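Local coordinates for terminal oxygenase component of carbazole 1,9a-dioxygenase (Nocardioides aromaticivorans, PDB 3GCF), which probably adds both atoms of molecular oxygen to carbazole at a mononuclear iron, using electrons delivered through its Rieske [2Fe-2S] cluster, at residues A[78-83]-A[96-101]; A[53-58]-A[289-294]; A[33-38]-A[140-145]; A[26-31]-A[174-179]. One frame throughout, in Å; residues are numbered along the deposited sequence.

Contact 1 of 4, residues A[78-83]-A[96-101]; sequences RGVPFS and CWYHGW. With FES (Fe2/s2 (inorganic) cluster), chain Q.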
# COMPACT_ATOMS: atom_id res chain seq x y z
N ARG A 78 -25.77 -7.94 -2.77
CA ARG A 78 -24.83 -6.87 -3.06
C ARG A 78 -23.37 -7.28 -2.83
O ARG A 78 -22.51 -6.45 -2.54
CB ARG A 78 -25.17 -5.62 -2.25
CG ARG A 78 -26.58 -5.08 -2.53
CD ARG A 78 -26.78 -3.71 -1.90
NE ARG A 78 -25.86 -2.73 -2.49
CZ ARG A 78 -26.25 -1.64 -3.14
NH1 ARG A 78 -27.53 -1.36 -3.29
NH2 ARG A 78 -25.33 -0.83 -3.66
N GLY A 79 -23.11 -8.58 -2.96
CA GLY A 79 -21.76 -9.11 -2.84
C GLY A 79 -20.97 -9.03 -1.55
O GLY A 79 -19.78 -9.34 -1.57
N VAL A 80 -21.58 -8.63 -0.44
CA VAL A 80 -20.81 -8.55 0.80
C VAL A 80 -20.46 -9.92 1.36
O VAL A 80 -21.17 -10.91 1.14
CB VAL A 80 -21.56 -7.76 1.91
CG1 VAL A 80 -21.90 -6.36 1.42
CG2 VAL A 80 -22.82 -8.52 2.33
N PRO A 81 -19.32 -10.02 2.06
CA PRO A 81 -18.94 -11.31 2.64
C PRO A 81 -19.70 -11.51 3.95
O PRO A 81 -19.85 -10.57 4.74
CB PRO A 81 -17.43 -11.16 2.86
CG PRO A 81 -17.24 -9.68 3.04
CD PRO A 81 -18.18 -9.09 2.01
N PHE A 82 -20.20 -12.72 4.17
CA PHE A 82 -20.94 -13.02 5.39
C PHE A 82 -20.00 -12.92 6.59
O PHE A 82 -20.42 -12.57 7.70
CB PHE A 82 -21.51 -14.44 5.36
CG PHE A 82 -22.34 -14.74 4.14
CD1 PHE A 82 -23.47 -13.98 3.84
CD2 PHE A 82 -22.00 -15.80 3.30
CE1 PHE A 82 -24.24 -14.27 2.72
CE2 PHE A 82 -22.77 -16.09 2.18
CZ PHE A 82 -23.89 -15.33 1.89
N SER A 83 -18.72 -13.24 6.35
CA SER A 83 -17.72 -13.22 7.41
C SER A 83 -17.58 -11.88 8.14
O SER A 83 -17.04 -11.84 9.24
CB SER A 83 -16.36 -13.70 6.88
OG SER A 83 -15.94 -12.97 5.74
N CYS A 96 -27.40 -13.47 5.72
CA CYS A 96 -26.56 -12.30 5.48
C CYS A 96 -26.91 -11.24 6.52
O CYS A 96 -28.08 -11.02 6.83
CB CYS A 96 -26.81 -11.76 4.07
SG CYS A 96 -25.72 -10.38 3.59
N TRP A 97 -25.89 -10.58 7.05
CA TRP A 97 -26.05 -9.53 8.05
C TRP A 97 -26.63 -8.23 7.50
O TRP A 97 -27.07 -7.38 8.26
CB TRP A 97 -24.69 -9.20 8.67
CG TRP A 97 -23.64 -8.83 7.64
CD1 TRP A 97 -22.74 -9.67 7.05
CD2 TRP A 97 -23.43 -7.54 7.04
NE1 TRP A 97 -21.99 -8.99 6.12
CE2 TRP A 97 -22.39 -7.68 6.09
CE3 TRP A 97 -24.03 -6.28 7.21
CZ2 TRP A 97 -21.93 -6.61 5.32
CZ3 TRP A 97 -23.57 -5.21 6.43
CH2 TRP A 97 -22.53 -5.39 5.50
N TYR A 98 -26.63 -8.07 6.18
CA TYR A 98 -27.11 -6.82 5.58
C TYR A 98 -28.62 -6.69 5.39
O TYR A 98 -29.23 -5.79 5.97
CB TYR A 98 -26.36 -6.57 4.26
CG TYR A 98 -26.20 -5.11 3.89
CD1 TYR A 98 -26.46 -4.10 4.82
CD2 TYR A 98 -25.81 -4.74 2.61
CE1 TYR A 98 -26.33 -2.75 4.46
CE2 TYR A 98 -25.68 -3.41 2.24
CZ TYR A 98 -25.94 -2.41 3.18
OH TYR A 98 -25.84 -1.09 2.81
N HIS A 99 -29.23 -7.55 4.58
CA HIS A 99 -30.68 -7.50 4.36
C HIS A 99 -31.36 -8.81 4.72
O HIS A 99 -32.52 -9.04 4.36
CB HIS A 99 -31.02 -7.17 2.89
CG HIS A 99 -30.34 -5.94 2.37
ND1 HIS A 99 -29.07 -5.97 1.82
CD2 HIS A 99 -30.75 -4.65 2.29
CE1 HIS A 99 -28.74 -4.75 1.44
NE2 HIS A 99 -29.74 -3.94 1.71
N GLY A 100 -30.64 -9.69 5.41
CA GLY A 100 -31.22 -10.96 5.82
C GLY A 100 -31.41 -12.07 4.80
O GLY A 100 -32.11 -13.04 5.07
N TRP A 101 -30.82 -11.95 3.61
CA TRP A 101 -30.97 -13.04 2.64
C TRP A 101 -30.40 -14.29 3.32
O TRP A 101 -29.29 -14.26 3.85
CB TRP A 101 -30.23 -12.72 1.35
CG TRP A 101 -30.96 -11.74 0.46
CD1 TRP A 101 -31.79 -10.73 0.86
CD2 TRP A 101 -30.87 -11.65 -0.97
NE1 TRP A 101 -32.22 -10.01 -0.23
CE2 TRP A 101 -31.67 -10.56 -1.37
CE3 TRP A 101 -30.19 -12.39 -1.95
CZ2 TRP A 101 -31.81 -10.18 -2.71
CZ3 TRP A 101 -30.33 -12.01 -3.28
CH2 TRP A 101 -31.14 -10.91 -3.65
FE1 FES Q . -26.67 -9.74 1.65
FE2 FES Q . -28.28 -7.69 0.92
S1 FES Q . -28.89 -9.53 1.95
S2 FES Q . -26.00 -7.92 0.58

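Contact 2 of 4, residues A[53-58]-A[289-294]; sequences TMLGEK and FYVPIS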
# COMPACT_ATOMS: atom_id res chain seq x y z
N THR A 53 -9.65 -18.19 2.33
CA THR A 53 -9.54 -17.76 0.94
C THR A 53 -8.70 -18.83 0.27
O THR A 53 -7.56 -19.08 0.69
CB THR A 53 -8.85 -16.38 0.82
OG1 THR A 53 -9.61 -15.40 1.53
CG2 THR A 53 -8.74 -15.96 -0.64
N MET A 54 -9.25 -19.46 -0.75
CA MET A 54 -8.55 -20.51 -1.45
C MET A 54 -8.56 -20.28 -2.95
O MET A 54 -9.62 -20.11 -3.55
CB MET A 54 -9.20 -21.86 -1.14
CG MET A 54 -9.19 -22.22 0.34
SD MET A 54 -10.20 -23.67 0.71
CE MET A 54 -9.24 -24.97 -0.10
N LEU A 55 -7.37 -20.28 -3.54
CA LEU A 55 -7.23 -20.08 -4.98
C LEU A 55 -8.06 -18.89 -5.46
O LEU A 55 -8.76 -18.97 -6.47
CB LEU A 55 -7.64 -21.36 -5.72
CG LEU A 55 -6.71 -22.57 -5.58
CD1 LEU A 55 -6.86 -23.21 -4.21
CD2 LEU A 55 -7.04 -23.58 -6.67
N GLY A 56 -7.97 -17.78 -4.72
CA GLY A 56 -8.69 -16.57 -5.07
C GLY A 56 -10.14 -16.51 -4.62
O GLY A 56 -10.77 -15.46 -4.69
N GLU A 57 -10.69 -17.63 -4.15
CA GLU A 57 -12.08 -17.66 -3.71
C GLU A 57 -12.26 -17.52 -2.20
O GLU A 57 -11.60 -18.22 -1.43
CB GLU A 57 -12.76 -18.96 -4.16
CG GLU A 57 -12.84 -19.14 -5.67
CD GLU A 57 -13.63 -20.37 -6.06
OE1 GLU A 57 -14.85 -20.39 -5.83
OE2 GLU A 57 -13.03 -21.33 -6.59
N LYS A 58 -13.15 -16.63 -1.79
CA LYS A 58 -13.42 -16.44 -0.37
C LYS A 58 -14.48 -17.48 -0.00
O LYS A 58 -15.55 -17.53 -0.60
CB LYS A 58 -13.94 -15.02 -0.11
CG LYS A 58 -12.87 -13.94 -0.30
CD LYS A 58 -13.44 -12.54 -0.07
CE LYS A 58 -13.84 -12.30 1.39
NZ LYS A 58 -12.67 -12.28 2.32
N PHE A 289 1.35 -28.54 2.84
CA PHE A 289 0.47 -28.10 1.77
C PHE A 289 0.76 -26.61 1.58
O PHE A 289 1.14 -25.92 2.52
CB PHE A 289 -1.00 -28.28 2.14
CG PHE A 289 -1.40 -29.70 2.43
CD1 PHE A 289 -1.02 -30.31 3.62
CD2 PHE A 289 -2.17 -30.42 1.53
CE1 PHE A 289 -1.42 -31.62 3.91
CE2 PHE A 289 -2.57 -31.73 1.81
CZ PHE A 289 -2.20 -32.33 3.00
N TYR A 290 0.59 -26.13 0.35
CA TYR A 290 0.86 -24.73 0.05
C TYR A 290 -0.30 -24.23 -0.80
O TYR A 290 -0.15 -23.98 -1.99
CB TYR A 290 2.19 -24.61 -0.70
CG TYR A 290 3.29 -25.51 -0.15
CD1 TYR A 290 3.37 -26.85 -0.52
CD2 TYR A 290 4.25 -25.01 0.74
CE1 TYR A 290 4.38 -27.68 -0.02
CE2 TYR A 290 5.26 -25.84 1.25
CZ TYR A 290 5.32 -27.17 0.86
OH TYR A 290 6.33 -28.00 1.33
N VAL A 291 -1.46 -24.08 -0.18
CA VAL A 291 -2.66 -23.66 -0.87
C VAL A 291 -2.65 -22.18 -1.23
O VAL A 291 -2.52 -21.32 -0.37
CB VAL A 291 -3.92 -23.97 -0.03
CG1 VAL A 291 -5.18 -23.80 -0.87
CG2 VAL A 291 -3.82 -25.40 0.52
N PRO A 292 -2.79 -21.87 -2.52
CA PRO A 292 -2.79 -20.47 -2.95
C PRO A 292 -3.92 -19.68 -2.29
O PRO A 292 -5.03 -20.18 -2.15
CB PRO A 292 -2.99 -20.56 -4.47
CG PRO A 292 -2.52 -21.94 -4.81
CD PRO A 292 -3.02 -22.77 -3.67
N ILE A 293 -3.61 -18.46 -1.85
CA ILE A 293 -4.61 -17.59 -1.26
C ILE A 293 -4.90 -16.59 -2.37
O ILE A 293 -6.05 -16.41 -2.78
CB ILE A 293 -4.05 -16.85 -0.03
CG1 ILE A 293 -3.90 -17.84 1.13
CG2 ILE A 293 -4.98 -15.69 0.36
CD1 ILE A 293 -3.18 -17.27 2.34
N SER A 294 -3.84 -15.98 -2.88
CA SER A 294 -3.93 -15.03 -3.98
C SER A 294 -2.75 -15.33 -4.89
O SER A 294 -2.12 -16.38 -4.77
CB SER A 294 -3.84 -13.59 -3.46
OG SER A 294 -2.57 -13.35 -2.88
O HOH W 1 -5.55 -20.98 0.93

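Contact 3 of 4, residues A[33-38]-A[140-145]; sequences NHWHPA and FVFIGD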
# COMPACT_ATOMS: atom_id res chain seq x y z
N ASN A 33 -9.76 -28.10 -9.50
CA ASN A 33 -10.32 -29.40 -9.83
C ASN A 33 -9.48 -30.41 -9.05
O ASN A 33 -9.16 -31.49 -9.52
CB ASN A 33 -10.27 -29.67 -11.34
CG ASN A 33 -11.40 -28.97 -12.09
OD1 ASN A 33 -12.51 -28.83 -11.57
ND2 ASN A 33 -11.12 -28.54 -13.31
N HIS A 34 -9.13 -30.00 -7.83
CA HIS A 34 -8.35 -30.79 -6.89
C HIS A 34 -8.84 -30.46 -5.49
O HIS A 34 -9.42 -29.39 -5.26
CB HIS A 34 -6.86 -30.42 -6.95
CG HIS A 34 -6.12 -30.98 -8.13
ND1 HIS A 34 -5.74 -32.31 -8.20
CD2 HIS A 34 -5.69 -30.40 -9.27
CE1 HIS A 34 -5.10 -32.51 -9.34
NE2 HIS A 34 -5.05 -31.37 -10.00
N TRP A 35 -8.63 -31.37 -4.55
CA TRP A 35 -8.99 -31.13 -3.17
C TRP A 35 -7.83 -30.33 -2.57
O TRP A 35 -6.67 -30.55 -2.94
CB TRP A 35 -9.13 -32.44 -2.40
CG TRP A 35 -10.34 -33.25 -2.73
CD1 TRP A 35 -10.43 -34.27 -3.63
CD2 TRP A 35 -11.64 -33.11 -2.14
NE1 TRP A 35 -11.70 -34.79 -3.63
CE2 TRP A 35 -12.47 -34.10 -2.73
CE3 TRP A 35 -12.19 -32.25 -1.17
CZ2 TRP A 35 -13.82 -34.25 -2.37
CZ3 TRP A 35 -13.53 -32.41 -0.82
CH2 TRP A 35 -14.33 -33.40 -1.42
N HIS A 36 -8.14 -29.41 -1.67
CA HIS A 36 -7.13 -28.59 -0.99
C HIS A 36 -7.57 -28.41 0.46
O HIS A 36 -8.76 -28.26 0.73
CB HIS A 36 -7.02 -27.21 -1.64
CG HIS A 36 -6.37 -27.21 -2.99
ND1 HIS A 36 -5.01 -27.36 -3.16
CD2 HIS A 36 -6.89 -27.06 -4.23
CE1 HIS A 36 -4.72 -27.31 -4.45
NE2 HIS A 36 -5.85 -27.13 -5.12
N PRO A 37 -6.63 -28.43 1.41
CA PRO A 37 -7.02 -28.24 2.81
C PRO A 37 -7.43 -26.79 3.04
O PRO A 37 -6.86 -25.88 2.44
CB PRO A 37 -5.75 -28.62 3.57
CG PRO A 37 -4.65 -28.24 2.61
CD PRO A 37 -5.19 -28.75 1.30
N ALA A 38 -8.41 -26.58 3.91
CA ALA A 38 -8.89 -25.24 4.22
C ALA A 38 -8.63 -24.88 5.67
O ALA A 38 -8.33 -23.74 6.00
CB ALA A 38 -10.39 -25.14 3.93
N PHE A 140 -10.91 -30.63 4.06
CA PHE A 140 -10.57 -30.46 2.66
C PHE A 140 -11.77 -29.93 1.90
O PHE A 140 -12.92 -30.27 2.21
CB PHE A 140 -10.13 -31.80 2.05
CG PHE A 140 -8.83 -32.32 2.60
CD1 PHE A 140 -7.62 -31.86 2.09
CD2 PHE A 140 -8.81 -33.24 3.64
CE1 PHE A 140 -6.40 -32.31 2.61
CE2 PHE A 140 -7.60 -33.70 4.17
CZ PHE A 140 -6.39 -33.23 3.65
N VAL A 141 -11.51 -29.07 0.93
CA VAL A 141 -12.56 -28.47 0.11
C VAL A 141 -12.20 -28.69 -1.35
O VAL A 141 -11.05 -28.53 -1.75
CB VAL A 141 -12.66 -26.94 0.36
CG1 VAL A 141 -13.73 -26.34 -0.52
CG2 VAL A 141 -12.96 -26.67 1.83
N PHE A 142 -13.19 -29.07 -2.16
CA PHE A 142 -12.92 -29.30 -3.57
C PHE A 142 -13.14 -28.01 -4.35
O PHE A 142 -14.26 -27.50 -4.42
CB PHE A 142 -13.82 -30.40 -4.12
CG PHE A 142 -13.41 -30.90 -5.48
CD1 PHE A 142 -12.35 -31.80 -5.60
CD2 PHE A 142 -14.04 -30.44 -6.63
CE1 PHE A 142 -11.92 -32.23 -6.86
CE2 PHE A 142 -13.61 -30.86 -7.89
CZ PHE A 142 -12.55 -31.76 -8.01
N ILE A 143 -12.07 -27.48 -4.93
CA ILE A 143 -12.13 -26.25 -5.71
C ILE A 143 -12.10 -26.58 -7.20
O ILE A 143 -11.22 -27.30 -7.66
CB ILE A 143 -10.93 -25.32 -5.40
CG1 ILE A 143 -10.77 -25.14 -3.88
CG2 ILE A 143 -11.11 -23.98 -6.08
CD1 ILE A 143 -11.92 -24.42 -3.22
N GLY A 144 -13.06 -26.04 -7.95
CA GLY A 144 -13.10 -26.31 -9.38
C GLY A 144 -14.52 -26.51 -9.86
O GLY A 144 -15.45 -26.62 -9.05
N ASP A 145 -14.71 -26.59 -11.18
CA ASP A 145 -16.03 -26.77 -11.76
C ASP A 145 -16.44 -28.23 -11.94
O ASP A 145 -17.62 -28.54 -12.02
CB ASP A 145 -16.12 -26.07 -13.12
CG ASP A 145 -15.86 -24.58 -13.02
OD1 ASP A 145 -16.53 -23.90 -12.22
OD2 ASP A 145 -14.98 -24.08 -13.77

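Contact 4 of 4, residues A[26-31]-A[174-179]; sequences EATLGF and QSNWRL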
# COMPACT_ATOMS: atom_id res chain seq x y z
N GLU A 26 1.51 -21.00 -15.79
CA GLU A 26 0.22 -20.34 -15.91
C GLU A 26 -0.61 -20.43 -14.63
O GLU A 26 -1.42 -19.55 -14.35
CB GLU A 26 -0.58 -20.95 -17.06
CG GLU A 26 -0.06 -20.62 -18.44
CD GLU A 26 -0.62 -21.55 -19.51
OE1 GLU A 26 -1.84 -21.85 -19.46
OE2 GLU A 26 0.15 -21.98 -20.39
N ALA A 27 -0.40 -21.50 -13.87
CA ALA A 27 -1.15 -21.75 -12.64
C ALA A 27 -0.73 -20.85 -11.49
O ALA A 27 -0.47 -21.31 -10.38
CB ALA A 27 -1.02 -23.22 -12.25
N THR A 28 -0.66 -19.55 -11.76
CA THR A 28 -0.28 -18.58 -10.75
C THR A 28 -1.16 -18.68 -9.51
O THR A 28 -0.69 -18.50 -8.39
CB THR A 28 -0.41 -17.15 -11.31
OG1 THR A 28 0.31 -17.04 -12.54
CG2 THR A 28 0.13 -16.14 -10.32
N LEU A 29 -2.43 -18.98 -9.72
CA LEU A 29 -3.38 -19.07 -8.63
C LEU A 29 -3.69 -20.52 -8.24
O LEU A 29 -4.67 -20.79 -7.55
CB LEU A 29 -4.67 -18.33 -9.03
CG LEU A 29 -5.56 -17.66 -7.98
CD1 LEU A 29 -4.72 -16.88 -6.98
CD2 LEU A 29 -6.54 -16.72 -8.68
N GLY A 30 -2.83 -21.44 -8.68
CA GLY A 30 -2.99 -22.84 -8.32
C GLY A 30 -3.67 -23.75 -9.33
O GLY A 30 -4.14 -23.31 -10.38
N PHE A 31 -3.69 -25.04 -9.01
CA PHE A 31 -4.33 -26.04 -9.86
C PHE A 31 -5.68 -26.35 -9.23
O PHE A 31 -5.75 -26.82 -8.10
CB PHE A 31 -3.50 -27.33 -9.92
CG PHE A 31 -2.29 -27.23 -10.80
CD1 PHE A 31 -2.42 -27.03 -12.17
CD2 PHE A 31 -1.01 -27.33 -10.27
CE1 PHE A 31 -1.30 -26.93 -13.00
CE2 PHE A 31 0.12 -27.23 -11.09
CZ PHE A 31 -0.03 -27.03 -12.46
N GLN A 174 3.71 -14.86 2.67
CA GLN A 174 3.64 -13.86 1.61
C GLN A 174 4.47 -14.18 0.37
O GLN A 174 5.42 -13.47 0.06
CB GLN A 174 4.05 -12.49 2.16
CG GLN A 174 3.32 -12.04 3.43
CD GLN A 174 1.81 -11.91 3.24
OE1 GLN A 174 1.34 -11.33 2.26
NE2 GLN A 174 1.04 -12.43 4.19
N SER A 175 4.11 -15.24 -0.34
CA SER A 175 4.80 -15.60 -1.57
C SER A 175 3.85 -16.46 -2.37
O SER A 175 2.90 -17.02 -1.82
CB SER A 175 6.09 -16.41 -1.30
OG SER A 175 5.86 -17.81 -1.34
N ASN A 176 4.09 -16.54 -3.67
CA ASN A 176 3.27 -17.37 -4.53
C ASN A 176 3.40 -18.79 -3.97
O ASN A 176 4.43 -19.13 -3.38
CB ASN A 176 3.80 -17.34 -5.96
CG ASN A 176 2.99 -18.18 -6.91
OD1 ASN A 176 3.42 -19.27 -7.31
ND2 ASN A 176 1.81 -17.69 -7.28
N TRP A 177 2.37 -19.60 -4.15
CA TRP A 177 2.37 -20.97 -3.63
C TRP A 177 3.47 -21.85 -4.21
O TRP A 177 4.00 -22.72 -3.52
CB TRP A 177 1.02 -21.64 -3.89
CG TRP A 177 0.75 -21.92 -5.34
CD1 TRP A 177 0.36 -21.02 -6.29
CD2 TRP A 177 0.87 -23.18 -6.00
NE1 TRP A 177 0.23 -21.65 -7.50
CE2 TRP A 177 0.54 -22.98 -7.36
CE3 TRP A 177 1.22 -24.48 -5.58
CZ2 TRP A 177 0.56 -24.01 -8.31
CZ3 TRP A 177 1.24 -25.51 -6.52
CH2 TRP A 177 0.91 -25.27 -7.87
N ARG A 178 3.81 -21.63 -5.48
CA ARG A 178 4.84 -22.45 -6.11
C ARG A 178 6.20 -22.28 -5.43
O ARG A 178 7.00 -23.21 -5.40
CB ARG A 178 4.92 -22.12 -7.61
CG ARG A 178 3.65 -22.53 -8.36
CD ARG A 178 3.56 -21.91 -9.74
NE ARG A 178 3.60 -20.45 -9.67
CZ ARG A 178 3.45 -19.64 -10.71
NH1 ARG A 178 3.23 -20.14 -11.93
NH2 ARG A 178 3.53 -18.33 -10.54
N LEU A 179 6.45 -21.10 -4.88
CA LEU A 179 7.72 -20.87 -4.18
C LEU A 179 7.71 -21.66 -2.88
O LEU A 179 8.76 -22.02 -2.35
CB LEU A 179 7.92 -19.38 -3.89
CG LEU A 179 8.00 -18.47 -5.13
CD1 LEU A 179 8.26 -17.03 -4.71
CD2 LEU A 179 9.10 -18.97 -6.05
O HOH W 2 3.19 -16.07 -12.88

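Contact 1 of 4, residues A[78-83]-A[96-101]
Trp97 reaches across to Val80 and Pro81 with its indole. CB leads to a CG set between the backbone N and the carbonyl carbon (chi1 55°), a torsion that brings the ring against 78-83. CD1 then passes Phe82 O, NE1 donates to Pro81 O at 3.0 Å, in the plane of the indole and nearly straight (165°), and CZ2 lies 3.6 Å from Val80 CB. Tryptophan suits the place because one flat group offers both a donor and an apolar surface. A phenylalanine here would probably leave Pro81 O without this donor and the hold between the two loops weakened.

Val80, small and branched, lies between the cluster and Trp97: its CG2 is 3.7 Å from S2 of the cluster and as far from both Trp97 CZ2 and Cys96 SG. Phe82 brings CE1 to Cys96 CB, which sits at the edge of the phenyl ring, near its plane. Cys96 SG binds FE1 of the cluster at 2.3 Å and also accepts from Tyr98 N; His99 ND1 binds FE2 at 2.1 Å. Cys75 and His77 complete the two irons, the two-cysteine, two-histidine pattern of a Rieske centre. Beyond His99, NE2 is hydrogen-bonded to Asp186 of the second subunit, while Arg78 forms a salt bridge with Glu182 of that subunit.

The backbone N-H of Tyr98 on Cys96 SG, with two histidines in place of two thiolates, is consistent with the raised reduction potential of Rieske clusters; as in related Rieske oxygenases, the His99–Asp186 bond is probably part of the electron path to the second subunit's mononuclear iron.

Contact 2 of 4, residues A[53-58]-A[289-294]
Leu55 N donates to Pro292 O at 2.7 Å, and the next amide, Gly56 N, donates to Ile293 O at 3.1 Å, the second bond being the more bent (139°). In both the donor stands above the carbonyl plane. Two successive amides thus meet two successive carbonyls, and Met54 CA adds a CA-H...O contact to Pro292 O. Pro292 suits its place, since it has no N-H to offer yet presents its carbonyl to the turn.

Around these bonds lies an apolar shell. Leu55 runs beside Pro292, pointing the same way, and its CD1 is 3.8 Å from Val291 CG1. On Thr53 the methyl CG2, anti to the backbone N, meets Ile293 CG2 at 3.9 Å, the two side chains crossing at about a right angle. Apart from that shell, water 1 lies 2.8 Å from Thr53 O and 3.2 Å from Pro292 O, donating to either.

The amides are positioned by a type I' turn from Met54 to Glu57, closed by Met54 N to Glu57 O and Glu57 N to Met54 O. Both central residues have positive phi; Gly56 is glycine because a side chain there would jam against the preceding carbonyl.

Arg381 bonds to Leu55 O and forms a salt bridge with Glu57. The contact joins the hairpin of strands 49-54 and 57-64 in the Rieske domain to strand 285-292 in the catalytic domain, with Met54 and Val291 both packing on strand 34-40.

Contact 3 of 4, residues A[33-38]-A[140-145]
Trp35 and Phe142 form the dense part of this strand pair. Phe142 turns an edge toward the face of the Trp35 five-membered ring, with planes 69° apart and centroids 4.9 Å apart, a T-shaped stack. Its CB sits over the six-membered ring as a CH-pi contact, 3.8 Å from the centroid. The Phe142 chi1 of -167°, with CG anti to the backbone N, carries the phenyl along its partner strand, where CZ comes 3.5 Å from Asn33 C. Trp35 CE3 touches Phe140 CB, while NE1 is hydrogen-bonded to His149 O. Replacing this indole by an alanine would probably open a gap beside Phe142 and leave His149 O without its donor.

Pro37 lies obliquely on Phe140, CB to CE1 3.9 Å, on the same face of the sheet as Trp35. On the other face His34, His36, Val141 and Ile143 are spaced more widely: His36 CD2 to Ile143 CG1 is 4.3 Å, though Ala38 CB meets Val141 CG2. Only Asp145 is exposed; the neighbouring Asn33 and Gly144 are buried. Asn33 OD1 is hydrogen-bonded to Glu146 N and lies 3.4 Å from Gly144 CA; a side chain at Gly144 would clash with that oxygen, which calls for glycine.

Between the strands, His36 and Val141 exchange two backbone bonds, Val141 N to His36 O being 2.9 Å, and Ile143 N donates to His34 O. Asn33 and His34 both face Ile143, a G1 beta bulge that ends an antiparallel pair at the edge of the Rieske domain sheet.

Contact 4 of 4, residues A[26-31]-A[174-179]
Ala27 O is gripped by two donors: Trp177 NE1 across the contact at 3.0 Å, nearly along the C=O axis, and Gly30 N, which closes the type I turn. Gly30 CA lies over one indole face and Arg178 CG over the opposite one; Gly30 must be glycine for its own backbone angles, where a side chain would jam against the carbonyl of Leu29. At the far end of the indole, CH2 is 3.7 Å from Phe31 CD2. Arg178 lays a guanidinium face over Thr28 CA, and its NH1 donates to Tyr24 O and Leu25 O.

Asn176 OD1 is held from opposite faces of its amide plane by Arg178 N at 3.0 Å and Arg178 NE at 2.6 Å. The first is the capping bond of an N-cap, and asparagine suits the place because the other half of its amide remains to donate: ND2 gives a hydrogen bond to Thr28 O at 2.9 Å, in the carbonyl plane and on a lone pair. With CG anti to the backbone N (chi1 -180°), the amide extends between helix start and loop. ND2 also donates to Glu295 O.

The first turn of helix 177-184 is thereby tied to the loop after helix 22-26, with strand 379-380 against Ala27 and Phe31, and helix 335-350 packing on Ser175 and Leu179.

Contacts 2, 3 and 4 cluster near the middle of the chain, where the Rieske and catalytic domains meet, whereas contact 1 lies about 22 Å from contact 2, centre to centre, at the cluster-bearing end, though its Pro81 packs on Lys58 of contact 2. Contacts 1, 3 and 4 are largely buried; contact 2 is only partly so. Contacts 2 and 3 reach the same sheet, and Met54 packs on His36 and Ala38; Pro292 and Trp177 join contacts 2 and 4, and His36 probably bonds to Phe31 between contacts 3 and 4. Metal ligation and intersubunit polar bonds mark contact 1, turn amides on strand carbonyls contact 2, strand pairing contact 3, and side-chain amide, indole and guanidinium donors contact 4.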